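Mitochondrial ubiquitin ligase activator of NFKB 1 (Homo sapiens, PDB 6M2D) acts through its zinc-binding RING domain, held in this chain, as a weak E3 ligase that passes ubiquitin from an E2 enzyme to substrates such as AKT1. Local coordinates at residues Ala6-Leu11 with His24-Thr29; Cys17-Cys22 with Lys40-Arg45. All blocks are in the same frame, centred on the assembly; numbering follows the deposited sequence.

Contact 1: Ala6-Leu11 with His24-Thr29; sequences ACVVCL and HVCSCT. With ZN (zinc ion), chain G; ZN (zinc ion), chain H.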
loop_
_atom_site.group_PDB
_atom_site.type_symbol
_atom_site.label_atom_id
_atom_site.label_comp_id
_atom_site.label_asym_id
_atom_site.label_seq_id
_atom_site.Cartn_x
_atom_site.Cartn_y
_atom_site.Cartn_z
ATOM N N ALA A 6 -10.586 -1.156 -1.886
ATOM C CA ALA A 6 -10.036 -2.370 -1.292
ATOM C C ALA A 6 -8.538 -2.476 -1.561
ATOM O O ALA A 6 -8.072 -2.149 -2.650
ATOM C CB ALA A 6 -10.751 -3.611 -1.831
ATOM N N CYS A 7 -7.789 -2.930 -0.553
ATOM C CA CYS A 7 -6.368 -3.222 -0.715
ATOM C C CYS A 7 -6.144 -4.118 -1.932
ATOM O O CYS A 7 -6.792 -5.157 -2.079
ATOM C CB CYS A 7 -5.831 -3.905 0.544
ATOM S SG CYS A 7 -4.155 -4.560 0.377
ATOM N N VAL A 8 -5.235 -3.698 -2.820
ATOM C CA VAL A 8 -5.034 -4.412 -4.083
ATOM C C VAL A 8 -4.315 -5.738 -3.908
ATOM O O VAL A 8 -4.216 -6.507 -4.872
ATOM C CB VAL A 8 -4.244 -3.579 -5.116
ATOM C CG1 VAL A 8 -4.861 -2.205 -5.289
ATOM C CG2 VAL A 8 -2.773 -3.500 -4.722
ATOM N N VAL A 9 -3.815 -6.025 -2.710
ATOM C CA VAL A 9 -3.057 -7.241 -2.437
ATOM C C VAL A 9 -3.936 -8.331 -1.833
ATOM O O VAL A 9 -3.973 -9.457 -2.333
ATOM C CB VAL A 9 -1.857 -6.914 -1.523
ATOM C CG1 VAL A 9 -0.992 -8.155 -1.299
ATOM C CG2 VAL A 9 -1.043 -5.758 -2.119
ATOM N N CYS A 10 -4.639 -8.027 -0.743
ATOM C CA CYS A 10 -5.505 -9.023 -0.113
ATOM C C CYS A 10 -6.946 -8.942 -0.592
ATOM O O CYS A 10 -7.663 -9.949 -0.528
ATOM C CB CYS A 10 -5.475 -8.883 1.414
ATOM S SG CYS A 10 -6.165 -7.334 2.095
ATOM N N LEU A 11 -7.388 -7.774 -1.063
ATOM C CA LEU A 11 -8.790 -7.522 -1.396
ATOM C C LEU A 11 -9.723 -7.719 -0.199
ATOM O O LEU A 11 -10.923 -7.955 -0.379
ATOM C CB LEU A 11 -9.263 -8.402 -2.557
ATOM C CG LEU A 11 -8.903 -7.970 -3.971
ATOM C CD1 LEU A 11 -9.390 -9.037 -4.931
ATOM C CD2 LEU A 11 -9.492 -6.608 -4.322
ATOM N N HIS A 24 1.623 6.102 -4.250
ATOM C CA HIS A 24 0.435 5.308 -4.514
ATOM C C HIS A 24 -0.239 4.875 -3.220
ATOM O O HIS A 24 0.424 4.553 -2.231
ATOM C CB HIS A 24 0.794 4.100 -5.379
ATOM C CG HIS A 24 1.073 4.467 -6.801
ATOM N ND1 HIS A 24 2.227 4.101 -7.458
ATOM C CD2 HIS A 24 0.350 5.194 -7.686
ATOM C CE1 HIS A 24 2.198 4.577 -8.691
ATOM N NE2 HIS A 24 1.070 5.245 -8.853
ATOM N N VAL A 25 -1.569 4.893 -3.236
ATOM C CA VAL A 25 -2.414 4.425 -2.142
ATOM C C VAL A 25 -3.053 3.132 -2.623
ATOM O O VAL A 25 -4.074 3.161 -3.314
ATOM C CB VAL A 25 -3.487 5.454 -1.762
ATOM C CG1 VAL A 25 -4.406 4.896 -0.671
ATOM C CG2 VAL A 25 -2.852 6.763 -1.328
ATOM N N CYS A 26 -2.460 1.990 -2.285
ATOM C CA CYS A 26 -3.001 0.735 -2.793
ATOM C C CYS A 26 -3.101 -0.379 -1.767
ATOM O O CYS A 26 -3.636 -1.434 -2.113
ATOM C CB CYS A 26 -2.155 0.210 -3.967
ATOM S SG CYS A 26 -0.407 -0.005 -3.556
ATOM N N SER A 27 -2.611 -0.213 -0.540
ATOM C CA SER A 27 -2.444 -1.370 0.325
ATOM C C SER A 27 -2.919 -1.078 1.744
ATOM O O SER A 27 -2.885 0.065 2.207
ATOM C CB SER A 27 -0.968 -1.821 0.348
ATOM O OG SER A 27 -0.713 -2.702 1.430
ATOM N N CYS A 28 -3.366 -2.130 2.431
ATOM C CA CYS A 28 -3.570 -2.052 3.867
ATOM C C CYS A 28 -2.236 -2.238 4.577
ATOM O O CYS A 28 -1.220 -2.573 3.961
ATOM C CB CYS A 28 -4.565 -3.107 4.336
ATOM S SG CYS A 28 -3.931 -4.808 4.278
ATOM N N THR A 29 -2.241 -2.042 5.900
ATOM C CA THR A 29 -0.979 -2.079 6.634
ATOM C C THR A 29 -0.437 -3.501 6.755
ATOM O O THR A 29 0.778 -3.715 6.679
ATOM C CB THR A 29 -1.141 -1.455 8.022
ATOM O OG1 THR A 29 -1.889 -0.239 7.920
ATOM C CG2 THR A 29 0.227 -1.139 8.609
HETATM ZN ZN ZN G . -4.180 -6.014 2.259
HETATM ZN ZN ZN H . 3.705 2.920 -6.578
#
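Cys7 and Ser27 bring the two loops closest, their CA atoms 4.5 Å apart, and just beside them Val8 N donates a nearly straight hydrogen bond of 2.9 Å to Cys26 O, meeting the carbonyl end-on. A second hydrogen bond runs from Cys28 N to the thiolate sulfur of Cys7, 3.3 Å from N to SG with an N-H...S angle of 164°. With its SG anti to the backbone N (chi1 171°), Cys7 tucks the sulfur under its own turn, facing Cys28 N, where it can receive this donor and still bind zinc. Val9 N also points at Cys7 SG, at 3.4 Å, and Cys10 N adds a weak, longer bond, so one metal-bound sulfur collects several backbone N-H groups, which would probably spread its negative charge. Such a turn is the zinc knuckle of a RING finger: Cys7 and Cys10 form its CxxC pair, and Cys28 and Cys31 complete the four-sulfur site. Cys28 is the N-cap residue of helix 29-34, with its SG 2.4 Å from the metal. Beside the zinc cluster, both methyls of Val8 rest against the CB of Cys26, CG2 at 3.8 Å and CG1 at 3.9 Å. An alanine in place of Val8 would remove both methyls and would probably leave Cys26 CB with poorer cover, although the backbone bond to Cys26 O could remain. Ser27 OG donates forward to the O of the next residue, Cys28, in the carbonyl plane, on a lone pair.

Contact 2: Cys17-Cys22 with Lys40-Arg45; sequences CVFLEC and KCPICR. With ZN (zinc ion), chain H; SO4 (sulfate ion), chain J.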
loop_
_atom_site.group_PDB
_atom_site.type_symbol
_atom_site.label_atom_id
_atom_site.label_comp_id
_atom_site.label_asym_id
_atom_site.label_seq_id
_atom_site.Cartn_x
_atom_site.Cartn_y
_atom_site.Cartn_z
ATOM N N CYS A 17 -2.592 2.985 3.453
ATOM C CA CYS A 17 -1.199 3.403 3.422
ATOM C C CYS A 17 -0.934 4.265 2.197
ATOM O O CYS A 17 -1.513 4.052 1.126
ATOM C CB CYS A 17 -0.259 2.187 3.371
ATOM S SG CYS A 17 -0.385 1.051 4.756
ATOM N N VAL A 18 -0.046 5.242 2.359
ATOM C CA VAL A 18 0.574 5.947 1.242
ATOM C C VAL A 18 2.017 5.480 1.147
ATOM O O VAL A 18 2.756 5.519 2.138
ATOM C CB VAL A 18 0.517 7.477 1.413
ATOM C CG1 VAL A 18 1.057 8.161 0.152
ATOM C CG2 VAL A 18 -0.902 7.938 1.723
ATOM N N PHE A 19 2.423 5.047 -0.043
ATOM C CA PHE A 19 3.788 4.601 -0.275
ATOM C C PHE A 19 4.606 5.768 -0.822
ATOM O O PHE A 19 4.171 6.457 -1.747
ATOM C CB PHE A 19 3.818 3.418 -1.251
ATOM C CG PHE A 19 3.291 2.127 -0.670
ATOM C CD1 PHE A 19 3.263 1.922 0.696
ATOM C CD2 PHE A 19 2.828 1.122 -1.500
ATOM C CE1 PHE A 19 2.776 0.739 1.231
ATOM C CE2 PHE A 19 2.340 -0.064 -0.973
ATOM C CZ PHE A 19 2.314 -0.257 0.395
ATOM N N LEU A 20 5.779 5.989 -0.240
ATOM C CA LEU A 20 6.728 6.988 -0.711
ATOM C C LEU A 20 7.933 6.276 -1.312
ATOM O O LEU A 20 8.413 5.291 -0.748
ATOM C CB LEU A 20 7.160 7.900 0.445
ATOM C CG LEU A 20 6.029 8.683 1.109
ATOM C CD1 LEU A 20 6.594 9.768 2.018
ATOM C CD2 LEU A 20 5.129 9.287 0.043
ATOM N N GLU A 21 8.455 6.789 -2.427
ATOM C CA GLU A 21 8.117 8.098 -2.966
ATOM C C GLU A 21 7.071 8.067 -4.056
ATOM O O GLU A 21 6.649 9.117 -4.527
ATOM C CB GLU A 21 9.377 8.767 -3.528
ATOM C CG GLU A 21 10.517 8.889 -2.546
ATOM C CD GLU A 21 10.178 9.779 -1.362
ATOM O OE1 GLU A 21 9.340 10.699 -1.521
ATOM O OE2 GLU A 21 10.753 9.557 -0.270
ATOM N N CYS A 22 6.663 6.875 -4.486
ATOM C CA CYS A 22 5.798 6.817 -5.658
ATOM C C CYS A 22 4.443 7.477 -5.406
ATOM O O CYS A 22 3.793 7.936 -6.352
ATOM C CB CYS A 22 5.634 5.368 -6.105
ATOM S SG CYS A 22 4.687 4.394 -4.950
ATOM N N LYS A 40 8.373 -3.590 -2.704
ATOM C CA LYS A 40 8.078 -2.822 -3.902
ATOM C C LYS A 40 6.584 -2.545 -3.976
ATOM O O LYS A 40 5.761 -3.355 -3.536
ATOM C CB LYS A 40 8.548 -3.559 -5.174
ATOM C CG LYS A 40 10.027 -3.919 -5.145
ATOM C CD LYS A 40 10.557 -4.359 -6.500
ATOM C CE LYS A 40 12.060 -4.619 -6.409
ATOM N NZ LYS A 40 12.647 -5.093 -7.690
ATOM N N CYS A 41 6.245 -1.392 -4.545
ATOM C CA CYS A 41 4.849 -0.990 -4.643
ATOM C C CYS A 41 4.087 -1.945 -5.553
ATOM O O CYS A 41 4.530 -2.206 -6.684
ATOM C CB CYS A 41 4.743 0.437 -5.177
ATOM S SG CYS A 41 3.054 0.957 -5.559
ATOM N N PRO A 42 2.949 -2.492 -5.113
ATOM C CA PRO A 42 2.174 -3.381 -5.995
ATOM C C PRO A 42 1.740 -2.723 -7.299
ATOM O O PRO A 42 1.544 -3.427 -8.296
ATOM C CB PRO A 42 0.968 -3.771 -5.129
ATOM C CG PRO A 42 1.470 -3.625 -3.707
ATOM C CD PRO A 42 2.419 -2.456 -3.738
ATOM N N ILE A 43 1.608 -1.394 -7.330
ATOM C CA ILE A 43 1.100 -0.718 -8.524
ATOM C C ILE A 43 2.213 -0.471 -9.525
ATOM O O ILE A 43 2.098 -0.821 -10.705
ATOM C CB ILE A 43 0.414 0.609 -8.156
ATOM C CG1 ILE A 43 -0.763 0.368 -7.214
ATOM C CG2 ILE A 43 -0.022 1.332 -9.430
ATOM C CD1 ILE A 43 -1.785 -0.553 -7.781
ATOM N N CYS A 44 3.289 0.169 -9.086
ATOM C CA CYS A 44 4.302 0.653 -10.006
ATOM C C CYS A 44 5.625 -0.080 -9.885
ATOM O O CYS A 44 6.505 0.136 -10.727
ATOM C CB CYS A 44 4.512 2.165 -9.801
ATOM S SG CYS A 44 5.388 2.573 -8.301
ATOM N N ARG A 45 5.774 -0.946 -8.882
ATOM C CA ARG A 45 6.947 -1.779 -8.606
ATOM C C ARG A 45 8.162 -0.986 -8.145
ATOM O O ARG A 45 9.263 -1.546 -8.066
ATOM C CB ARG A 45 7.347 -2.655 -9.803
ATOM C CG ARG A 45 6.233 -3.504 -10.380
ATOM C CD ARG A 45 5.724 -4.557 -9.405
ATOM N NE ARG A 45 6.736 -5.548 -9.045
ATOM C CZ ARG A 45 6.687 -6.288 -7.941
ATOM N NH1 ARG A 45 5.670 -6.159 -7.095
ATOM N NH2 ARG A 45 7.654 -7.154 -7.676
HETATM ZN ZN ZN H . 3.705 2.920 -6.578
HETATM S S SO4 J . 10.833 -7.898 -9.483
HETATM O O1 SO4 J . 9.591 -7.978 -10.260
HETATM O O2 SO4 J . 10.618 -7.110 -8.269
HETATM O O3 SO4 J . 11.257 -9.245 -9.095
HETATM O O4 SO4 J . 11.862 -7.266 -10.312
#
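Cys22 from the end of the 17-22 segment meets Cys41 and Cys44 through a shared zinc ion rather than through any hydrogen bond between the two segments. The three sulfurs bind the metal at 2.3 to 2.4 Å, and His24 ND1 supplies the fourth ligand. The tight part of the contact is made by these ligands together with the edge of Phe19. Cys22 CB lies 3.6 Å from Cys44 SG, while the 3.9 Å between the sulfurs of Cys22 and Cys41 follows from their sharing the metal. Cys41 points its SG away from the backbone N (chi1 172°), which sets the sulfur under the following turn, where Ile43 N and Cys44 N each offer it a weak hydrogen bond. Next to the metal the buried ring of Phe19 reaches over from strand 17-20 and meets the other loop with its edge. Its CE2 touches Pro42 CD at 3.7 Å, the two side chains crossing at about a right angle, and Cys41 SG stands 5.4 Å from the ring centroid, 85° off the normal, as a sulfur-aromatic contact at the rim. Val51 of strand 50-53 and Ser27 also pack against this ring. The outward part of the 40-45 loop is looser and polar. Lys40 and Arg45 converge on a sulfate ion, probably from the crystallisation liquor: Lys40 NZ and Arg45 NH2 hydrogen-bond the same sulfate oxygen, O2, at 2.9 and 3.0 Å. The sulfate lies at the edge of the guanidinium, whereas Lys40 CB sits over one face of it. Cys22, His24, Cys41 and Cys44 together make the three-cysteine, one-histidine zinc site of a RING finger, here joining the loop that follows strand 17-20 to the Cys41-Cys44 CxxC turn.

The segments of contacts 1 and 2 alternate along the chain, as expected of the cross-brace topology of a RING finger, in which the first and third pairs of ligands bind one zinc ion and the second and fourth pairs the other. The centres of the contacts lie 10 Å apart. His24 of 24-29 spans them: its ND1 completes the zinc site of contact 2, its CE1 packs 3.5 Å from Cys44 CB, and its carbonyl O lies 3.0 Å from Phe19 N, probably a hydrogen bond. Cys26 CB and Ile43 CG1, 3.5 Å apart, join the two loops. The zinc finger so built is required for E3 ligase activity.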